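Local structure of malate dehydrogenase (Naegleria fowleri, 6UM4) at residues N126-M140 / L157-A170. The protein probably catalyses the reversible, nicotinamide-cofactor-dependent oxidation of malate to oxaloacetate. Numbering follows the deposited sequence. Where two conformers were deposited one is given.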
ATOM      1  N   ASN A 126       6.225  15.369   6.675  1.00 44.61           N
ATOM      2  CA  ASN A 126       6.839  15.955   7.858  1.00 48.34           C
ATOM      3  C   ASN A 126       5.969  15.814   9.105  1.00 40.27           C
ATOM      4  O   ASN A 126       6.180  16.532  10.084  1.00 41.49           O
ATOM      5  CB  ASN A 126       7.179  17.420   7.590  1.00 57.88           C
ATOM      6  CG  ASN A 126       8.301  17.572   6.572  1.00 67.67           C
ATOM      7  OD1 ASN A 126       9.370  16.971   6.714  1.00 70.40           O
ATOM      8  ND2 ASN A 126       8.053  18.360   5.529  1.00 68.95           N
ATOM      9  N   GLN A 127       5.032  14.869   9.105  1.00 31.05           N
ATOM     10  CA  GLN A 127       4.101  14.668  10.214  1.00 27.99           C
ATOM     11  C   GLN A 127       4.312  13.298  10.846  1.00 26.77           C
ATOM     12  O   GLN A 127       3.784  12.293  10.335  1.00 25.89           O
ATOM     13  CB  GLN A 127       2.655  14.807   9.735  1.00 26.08           C
ATOM     14  CG  GLN A 127       1.620  14.572  10.823  1.00 25.78           C
ATOM     15  CD  GLN A 127       1.806  15.528  11.981  1.00 26.94           C
ATOM     16  OE1 GLN A 127       1.510  16.708  11.864  1.00 31.81           O
ATOM     17  NE2 GLN A 127       2.308  15.027  13.091  1.00 27.47           N
ATOM     18  N   PRO A 128       5.043  13.210  11.960  1.00 29.60           N
ATOM     19  CA  PRO A 128       5.212  11.922  12.647  1.00 27.52           C
ATOM     20  C   PRO A 128       3.887  11.358  13.127  1.00 26.84           C
ATOM     21  O   PRO A 128       2.975  12.090  13.508  1.00 26.56           O
ATOM     22  CB  PRO A 128       6.116  12.273  13.840  1.00 28.90           C
ATOM     23  CG  PRO A 128       6.793  13.537  13.454  1.00 29.85           C
ATOM     24  CD  PRO A 128       5.807  14.286  12.614  1.00 34.01           C
ATOM     25  N   VAL A 129       3.794  10.032  13.141  1.00 28.21           N
ATOM     26  CA  VAL A 129       2.539   9.370  13.457  1.00 26.10           C
ATOM     27  C   VAL A 129       2.739   8.314  14.529  1.00 27.44           C
ATOM     28  O   VAL A 129       3.806   7.706  14.654  1.00 26.12           O
ATOM     29  CB  VAL A 129       1.890   8.744  12.200  1.00 26.75           C
ATOM     30  CG1 VAL A 129       1.520   9.823  11.234  1.00 28.27           C
ATOM     31  CG2 VAL A 129       2.864   7.787  11.530  1.00 31.75           C
ATOM     32  N   LYS A 130       1.701   8.146  15.342  1.00 25.88           N
ATOM     33  CA  LYS A 130       1.568   7.055  16.292  1.00 25.60           C
ATOM     34  C   LYS A 130       0.297   6.294  15.964  1.00 27.90           C
ATOM     35  O   LYS A 130      -0.778   6.896  15.845  1.00 31.75           O
ATOM     36  CB  LYS A 130       1.526   7.564  17.730  1.00 26.57           C
ATOM     37  CG  LYS A 130       2.761   8.345  18.155  1.00 35.57           C
ATOM     38  CD  LYS A 130       2.672   8.768  19.602  1.00 28.78           C
ATOM     39  CE  LYS A 130       3.885   9.606  19.984  1.00 31.93           C
ATOM     40  NZ  LYS A 130       3.920   9.876  21.445  1.00 37.87           N
ATOM     41  N   LEU A 131       0.417   4.982  15.834  1.00 24.43           N
ATOM     42  CA  LEU A 131      -0.704   4.126  15.476  1.00 26.94           C
ATOM     43  C   LEU A 131      -1.189   3.398  16.716  1.00 30.39           C
ATOM     44  O   LEU A 131      -0.400   2.763  17.419  1.00 24.85           O
ATOM     45  CB  LEU A 131      -0.293   3.124  14.400  1.00 31.27           C
ATOM     46  CG  LEU A 131      -0.065   3.673  12.991  1.00 22.67           C
ATOM     47  CD1 LEU A 131       0.494   2.577  12.081  1.00 22.51           C
ATOM     48  CD2 LEU A 131      -1.355   4.205  12.464  1.00 21.91           C
ATOM     49  N   ARG A 132      -2.482   3.492  16.981  1.00 23.78           N
ATOM     50  CA  ARG A 132      -3.123   2.700  18.015  1.00 24.18           C
ATOM     51  C   ARG A 132      -4.060   1.743  17.302  1.00 23.49           C
ATOM     52  O   ARG A 132      -5.096   2.160  16.770  1.00 22.88           O
ATOM     53  CB  ARG A 132      -3.851   3.595  19.019  1.00 27.30           C
ATOM     54  CG  ARG A 132      -2.899   4.533  19.781  1.00 28.49           C
ATOM     55  CD  ARG A 132      -3.631   5.355  20.858  1.00 26.10           C
ATOM     56  NE  ARG A 132      -3.879   4.589  22.068  1.00 26.84           N
ATOM     57  CZ  ARG A 132      -2.982   4.443  23.049  1.00 36.06           C
ATOM     58  NH1 ARG A 132      -1.729   4.852  22.866  1.00 28.25           N
ATOM     59  NH2 ARG A 132      -3.293   3.754  24.145  1.00 29.07           N
ATOM     60  N   LEU A 133      -3.701   0.472  17.312  1.00 23.71           N
ATOM     61  CA  LEU A 133      -4.316  -0.547  16.472  1.00 25.44           C
ATOM     62  C   LEU A 133      -5.250  -1.394  17.317  1.00 29.61           C
ATOM     63  O   LEU A 133      -4.812  -2.001  18.300  1.00 26.43           O
ATOM     64  CB  LEU A 133      -3.242  -1.433  15.838  1.00 23.91           C
ATOM     65  CG  LEU A 133      -2.192  -0.696  15.015  1.00 24.78           C
ATOM     66  CD1 LEU A 133      -1.234  -1.699  14.362  1.00 23.31           C
ATOM     67  CD2 LEU A 133      -2.913   0.159  13.952  1.00 24.73           C
ATOM     68  N   LEU A 134      -6.513  -1.469  16.910  1.00 25.80           N
ATOM     69  CA  LEU A 134      -7.553  -2.159  17.661  1.00 25.03           C
ATOM     70  C   LEU A 134      -8.037  -3.378  16.890  1.00 24.81           C
ATOM     71  O   LEU A 134      -8.231  -3.315  15.675  1.00 27.44           O
ATOM     72  CB  LEU A 134      -8.736  -1.217  17.926  1.00 27.27           C
ATOM     73  CG  LEU A 134      -9.972  -1.878  18.526  1.00 25.79           C
ATOM     74  CD1 LEU A 134      -9.591  -2.409  19.890  1.00 24.87           C
ATOM     75  CD2 LEU A 134     -11.127  -0.907  18.637  1.00 28.55           C
ATOM     76  N   GLU A 135      -8.220  -4.489  17.594  1.00 26.00           N
ATOM     77  CA  GLU A 135      -8.759  -5.698  16.991  1.00 24.30           C
ATOM     78  C   GLU A 135      -9.608  -6.420  18.025  1.00 28.58           C
ATOM     79  O   GLU A 135      -9.611  -6.074  19.209  1.00 29.89           O
ATOM     80  CB  GLU A 135      -7.636  -6.627  16.466  1.00 24.53           C
ATOM     81  CG  GLU A 135      -7.439  -6.632  14.956  1.00 24.10           C
ATOM     82  CD  GLU A 135      -8.685  -7.086  14.164  1.00 30.00           C
ATOM     83  OE1 GLU A 135      -9.579  -7.748  14.745  1.00 33.89           O
ATOM     84  OE2 GLU A 135      -8.776  -6.764  12.957  1.00 28.26           O
ATOM     85  N   ARG A 136     -10.317  -7.446  17.565  1.00 26.08           N
ATOM     86  CA  ARG A 136     -11.043  -8.318  18.461  1.00 26.41           C
ATOM     87  C   ARG A 136     -10.061  -9.097  19.334  1.00 33.68           C
ATOM     88  O   ARG A 136      -8.898  -9.276  18.963  1.00 34.97           O
ATOM     89  CB  ARG A 136     -11.925  -9.275  17.662  1.00 27.64           C
ATOM     90  CG  ARG A 136     -13.176  -8.613  17.083  1.00 35.26           C
ATOM     91  CD  ARG A 136     -14.088  -9.627  16.399  1.00 44.86           C
ATOM     92  NE  ARG A 136     -14.978  -8.989  15.427  1.00 54.44           N
ATOM     93  CZ  ARG A 136     -16.231  -8.613  15.676  1.00 59.37           C
ATOM     94  NH1 ARG A 136     -16.765  -8.813  16.876  1.00 62.56           N
ATOM     95  NH2 ARG A 136     -16.956  -8.037  14.718  1.00 56.97           N
ATOM     96  N   PRO A 137     -10.501  -9.543  20.518  1.00 39.01           N
ATOM     97  CA  PRO A 137      -9.579 -10.257  21.425  1.00 42.56           C
ATOM     98  C   PRO A 137      -8.894 -11.455  20.787  1.00 48.74           C
ATOM     99  O   PRO A 137      -7.701 -11.694  21.019  1.00 46.85           O
ATOM    100  CB  PRO A 137     -10.498 -10.690  22.577  1.00 44.99           C
ATOM    101  CG  PRO A 137     -11.626  -9.711  22.559  1.00 38.95           C
ATOM    102  CD  PRO A 137     -11.845  -9.370  21.109  1.00 34.66           C
ATOM    103  N   GLU A 138      -9.624 -12.211  19.976  1.00 50.84           N
ATOM    104  CA  GLU A 138      -9.122 -13.439  19.379  1.00 54.30           C
ATOM    105  C   GLU A 138      -8.138 -13.207  18.235  1.00 49.72           C
ATOM    106  O   GLU A 138      -7.602 -14.187  17.713  1.00 53.52           O
ATOM    107  CB  GLU A 138     -10.312 -14.282  18.911  1.00 59.68           C
ATOM    108  CG  GLU A 138     -11.290 -13.537  18.002  1.00 62.97           C
ATOM    109  CD  GLU A 138     -12.335 -12.740  18.786  1.00 64.87           C
ATOM    110  OE1 GLU A 138     -12.182 -12.594  20.018  1.00 64.03           O
ATOM    111  OE2 GLU A 138     -13.302 -12.247  18.167  1.00 66.13           O
ATOM    112  N   ALA A 139      -7.906 -11.960  17.818  1.00 41.68           N
ATOM    113  CA  ALA A 139      -6.980 -11.648  16.736  1.00 34.45           C
ATOM    114  C   ALA A 139      -5.704 -10.968  17.222  1.00 36.29           C
ATOM    115  O   ALA A 139      -4.956 -10.427  16.402  1.00 43.18           O
ATOM    116  CB  ALA A 139      -7.658 -10.779  15.674  1.00 26.49           C
ATOM    117  N   MET A 140      -5.459 -10.936  18.534  1.00 35.38           N
ATOM    118  CA  MET A 140      -4.304 -10.204  19.045  1.00 33.56           C
ATOM    119  C   MET A 140      -2.985 -10.875  18.662  1.00 36.04           C
ATOM    120  O   MET A 140      -1.990 -10.177  18.428  1.00 34.62           O
ATOM    121  CB  MET A 140      -4.415 -10.036  20.563  1.00 34.93           C
ATOM    122  CG  MET A 140      -5.586  -9.144  20.957  1.00 36.79           C
ATOM    123  SD  MET A 140      -5.650  -7.555  20.076  1.00 37.00           S
ATOM    124  CE  MET A 140      -4.222  -6.791  20.841  1.00 37.54           C
ATOM    125  N   LEU A 157       8.803   8.078  10.198  1.00 27.76           N
ATOM    126  CA  LEU A 157       7.701   8.845  10.759  1.00 29.13           C
ATOM    127  C   LEU A 157       6.897   8.071  11.792  1.00 32.19           C
ATOM    128  O   LEU A 157       6.137   8.690  12.547  1.00 37.36           O
ATOM    129  CB  LEU A 157       6.764   9.316   9.635  1.00 26.36           C
ATOM    130  CG  LEU A 157       7.333  10.374   8.678  1.00 27.18           C
ATOM    131  CD1 LEU A 157       6.394  10.648   7.509  1.00 25.86           C
ATOM    132  CD2 LEU A 157       7.688  11.674   9.400  1.00 30.60           C
ATOM    133  N   LEU A 158       7.036   6.747  11.849  1.00 28.04           N
ATOM    134  CA  LEU A 158       6.222   5.907  12.728  1.00 26.38           C
ATOM    135  C   LEU A 158       6.870   5.878  14.107  1.00 33.22           C
ATOM    136  O   LEU A 158       7.787   5.096  14.363  1.00 33.10           O
ATOM    137  CB  LEU A 158       6.079   4.510  12.150  1.00 25.84           C
ATOM    138  CG  LEU A 158       5.079   3.594  12.828  1.00 27.66           C
ATOM    139  CD1 LEU A 158       3.743   4.315  13.039  1.00 26.45           C
ATOM    140  CD2 LEU A 158       4.893   2.410  11.923  1.00 27.92           C
ATOM    141  N   GLU A 159       6.371   6.723  15.001  1.00 30.54           N
ATOM    142  CA  GLU A 159       7.000   6.889  16.303  0.58 28.99           C
ATOM    143  C   GLU A 159       6.561   5.825  17.301  1.00 31.78           C
ATOM    144  O   GLU A 159       7.305   5.529  18.245  1.00 30.13           O
ATOM    145  CB  GLU A 159       6.698   8.281  16.859  0.58 31.52           C
ATOM    146  CG  GLU A 159       7.936   9.031  17.323  0.58 38.45           C
ATOM    147  CD  GLU A 159       8.122  10.342  16.587  0.58 43.16           C
ATOM    148  OE1 GLU A 159       7.393  11.307  16.903  0.58 42.42           O
ATOM    149  OE2 GLU A 159       8.980  10.404  15.677  0.58 45.18           O
ATOM    150  N   GLU A 160       5.385   5.238  17.113  1.00 28.03           N
ATOM    151  CA  GLU A 160       4.898   4.241  18.048  1.00 28.16           C
ATOM    152  C   GLU A 160       3.854   3.390  17.354  1.00 27.02           C
ATOM    153  O   GLU A 160       3.113   3.880  16.503  1.00 28.03           O
ATOM    154  CB  GLU A 160       4.283   4.887  19.302  1.00 28.67           C
ATOM    155  CG  GLU A 160       3.964   3.886  20.400  1.00 37.42           C
ATOM    156  CD  GLU A 160       3.056   4.440  21.494  1.00 43.18           C
ATOM    157  OE1 GLU A 160       2.761   5.655  21.489  1.00 44.52           O
ATOM    158  OE2 GLU A 160       2.671   3.652  22.386  1.00 43.37           O
ATOM    159  N   ILE A 161       3.797   2.117  17.733  1.00 27.18           N
ATOM    160  CA  ILE A 161       2.708   1.216  17.370  1.00 26.37           C
ATOM    161  C   ILE A 161       2.192   0.596  18.663  1.00 26.94           C
ATOM    162  O   ILE A 161       2.902  -0.187  19.302  1.00 31.12           O
ATOM    163  CB  ILE A 161       3.152   0.115  16.394  1.00 30.77           C
ATOM    164  CG1 ILE A 161       3.803   0.719  15.148  1.00 29.60           C
ATOM    165  CG2 ILE A 161       1.949  -0.733  15.999  1.00 27.05           C
ATOM    166  CD1 ILE A 161       4.461  -0.332  14.233  1.00 30.58           C
ATOM    167  N   TYR A 162       0.963   0.927  19.045  1.00 29.83           N
ATOM    168  CA  TYR A 162       0.329   0.390  20.244  1.00 33.80           C
ATOM    169  C   TYR A 162      -0.801  -0.548  19.835  1.00 33.46           C
ATOM    170  O   TYR A 162      -1.596  -0.212  18.950  1.00 28.43           O
ATOM    171  CB  TYR A 162      -0.197   1.523  21.133  1.00 38.75           C
ATOM    172  CG  TYR A 162      -0.940   1.050  22.369  1.00 38.15           C
ATOM    173  CD1 TYR A 162      -0.255   0.676  23.522  1.00 37.69           C
ATOM    174  CD2 TYR A 162      -2.332   0.991  22.386  1.00 33.13           C
ATOM    175  CE1 TYR A 162      -0.946   0.246  24.668  1.00 37.23           C
ATOM    176  CE2 TYR A 162      -3.019   0.561  23.508  1.00 37.51           C
ATOM    177  CZ  TYR A 162      -2.328   0.192  24.648  1.00 43.40           C
ATOM    178  OH  TYR A 162      -3.035  -0.228  25.760  1.00 52.12           O
ATOM    179  N   LEU A 163      -0.853  -1.726  20.460  1.00 27.07           N
ATOM    180  CA  LEU A 163      -1.818  -2.773  20.131  1.00 27.37           C
ATOM    181  C   LEU A 163      -2.773  -3.006  21.291  1.00 30.37           C
ATOM    182  O   LEU A 163      -2.340  -3.060  22.442  1.00 28.28           O
ATOM    183  CB  LEU A 163      -1.117  -4.100  19.833  1.00 27.15           C
ATOM    184  CG  LEU A 163       0.106  -4.156  18.928  1.00 27.06           C
ATOM    185  CD1 LEU A 163       0.508  -5.603  18.782  1.00 27.63           C
ATOM    186  CD2 LEU A 163      -0.175  -3.535  17.585  1.00 25.93           C
ATOM    187  N   THR A 164      -4.061  -3.199  20.991  1.00 26.74           N
ATOM    188  CA  THR A 164      -5.012  -3.439  22.071  1.00 27.36           C
ATOM    189  C   THR A 164      -6.291  -4.057  21.531  1.00 26.90           C
ATOM    190  O   THR A 164      -6.631  -3.909  20.355  1.00 27.94           O
ATOM    191  CB  THR A 164      -5.325  -2.151  22.850  1.00 27.54           C
ATOM    192  OG1 THR A 164      -6.292  -2.432  23.869  1.00 28.22           O
ATOM    193  CG2 THR A 164      -5.850  -1.061  21.950  1.00 26.52           C
ATOM    194  N   ASP A 165      -6.998  -4.766  22.410  1.00 27.68           N
ATOM    195  CA  ASP A 165      -8.364  -5.181  22.116  1.00 28.42           C
ATOM    196  C   ASP A 165      -9.386  -4.398  22.934  1.00 27.70           C
ATOM    197  O   ASP A 165     -10.525  -4.848  23.090  1.00 27.95           O
ATOM    198  CB  ASP A 165      -8.541  -6.686  22.333  1.00 33.40           C
ATOM    199  CG  ASP A 165      -8.281  -7.117  23.770  1.00 41.63           C
ATOM    200  OD1 ASP A 165      -8.065  -6.251  24.649  1.00 45.15           O
ATOM    201  OD2 ASP A 165      -8.298  -8.343  24.022  1.00 46.94           O
ATOM    202  N   SER A 166      -8.996  -3.247  23.473  1.00 29.03           N
ATOM    203  CA  SER A 166      -9.863  -2.420  24.306  1.00 28.16           C
ATOM    204  C   SER A 166     -10.134  -1.093  23.629  1.00 27.29           C
ATOM    205  O   SER A 166      -9.204  -0.305  23.415  1.00 27.03           O
ATOM    206  CB  SER A 166      -9.237  -2.136  25.664  1.00 36.65           C
ATOM    207  OG  SER A 166      -9.774  -0.908  26.140  1.00 34.80           O
ATOM    208  N   GLU A 167     -11.413  -0.819  23.365  1.00 28.00           N
ATOM    209  CA  GLU A 167     -11.773   0.435  22.723  1.00 26.86           C
ATOM    210  C   GLU A 167     -11.393   1.611  23.603  1.00 28.07           C
ATOM    211  O   GLU A 167     -10.932   2.644  23.104  1.00 28.10           O
ATOM    212  CB  GLU A 167     -13.265   0.441  22.392  1.00 27.84           C
ATOM    213  CG  GLU A 167     -13.603  -0.578  21.305  1.00 39.51           C
ATOM    214  CD  GLU A 167     -15.088  -0.814  21.134  1.00 45.28           C
ATOM    215  OE1 GLU A 167     -15.868  -0.326  21.984  1.00 48.71           O
ATOM    216  OE2 GLU A 167     -15.470  -1.490  20.142  1.00 39.82           O
ATOM    217  N   ASN A 168     -11.536   1.460  24.920  1.00 28.27           N
ATOM    218  CA  ASN A 168     -11.095   2.528  25.810  1.00 28.68           C
ATOM    219  C   ASN A 168      -9.603   2.818  25.632  1.00 28.60           C
ATOM    220  O   ASN A 168      -9.210   3.974  25.436  1.00 28.48           O
ATOM    221  CB  ASN A 168     -11.407   2.170  27.264  1.00 30.01           C
ATOM    222  CG  ASN A 168     -11.149   3.329  28.210  1.00 30.91           C
ATOM    223  OD1 ASN A 168     -11.966   4.245  28.341  1.00 31.20           O
ATOM    224  ND2 ASN A 168     -10.011   3.295  28.878  1.00 32.41           N
ATOM    225  N   ASP A 169      -8.758   1.782  25.642  1.00 28.72           N
ATOM    226  CA  ASP A 169      -7.325   2.036  25.448  1.00 35.37           C
ATOM    227  C   ASP A 169      -7.035   2.571  24.048  1.00 28.27           C
ATOM    228  O   ASP A 169      -6.207   3.480  23.886  1.00 27.62           O
ATOM    229  CB  ASP A 169      -6.475   0.778  25.721  1.00 37.69           C
ATOM    230  CG  ASP A 169      -6.419   0.379  27.217  1.00 50.65           C
ATOM    231  OD1 ASP A 169      -6.599   1.246  28.104  1.00 55.39           O
ATOM    232  OD2 ASP A 169      -6.144  -0.809  27.513  1.00 52.46           O
ATOM    233  N   ALA A 170      -7.721   2.035  23.033  1.00 26.66           N
ATOM    234  CA  ALA A 170      -7.404   2.363  21.643  1.00 25.62           C
ATOM    235  C   ALA A 170      -7.516   3.860  21.363  1.00 27.04           C
ATOM    236  O   ALA A 170      -6.621   4.454  20.751  1.00 25.15           O
ATOM    237  CB  ALA A 170      -8.317   1.568  20.702  1.00 24.85           C
TER
HETATM  238  O   HOH W   1       4.834   7.953  22.694  1.00 38.92           O
HETATM  239  O   HOH W   2      -0.230   6.157  20.956  1.00 32.41           O
HETATM  240  O   HOH W   3       1.416   5.677  23.917  1.00 43.00           O
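The guanidinium of R132 lies flat on the ring of Y162, planes 15° apart, but shifted toward the ring's rim: NH2 sits 3.3 Å from Y162 CE2, giving an off-centre cation-pi contact. A bend at chi3 (79°) swings the group round so that its edge faces the C-terminal part of 157-170. There NE and NH2 grip one acceptor side-on, D169 O, with NH2 to D169 O at 2.9 Å; both nitrogens approach from the same face of that carbonyl, while A170 O receives a weaker bond from NE. The stack and the paired bonds to D169 O together hold the guanidinium's rotation. NH1, at the other end, reaches E160 OE1 through a bridging water. Past R132, L134 CB rests on A170 CB (4.0 Å) and L134 CD2 meets E167 CG (3.7 Å). V129, L131 and L133 project from the opposite face, where L133 CD1 touches I161 CG2 (3.7 Å) and L131 CD1 touches L158 CD1 (3.8 Å). These groups are positioned by parallel strand pairing, in which Y162 N donates to L131 O (2.8 Å) and Y162 O accepts from L133 N. S166 OG caps the following helix by accepting from D169 N (2.9 Å). The strands belong to a right-handed beta-alpha-beta crossover of the Rossmann-type NAD-binding domain: helix 140-151 packs on I161 and L163, helix 108-118 on L131 and L133, and strand 129-134 runs between edge strand 158-164 and strand 98-102.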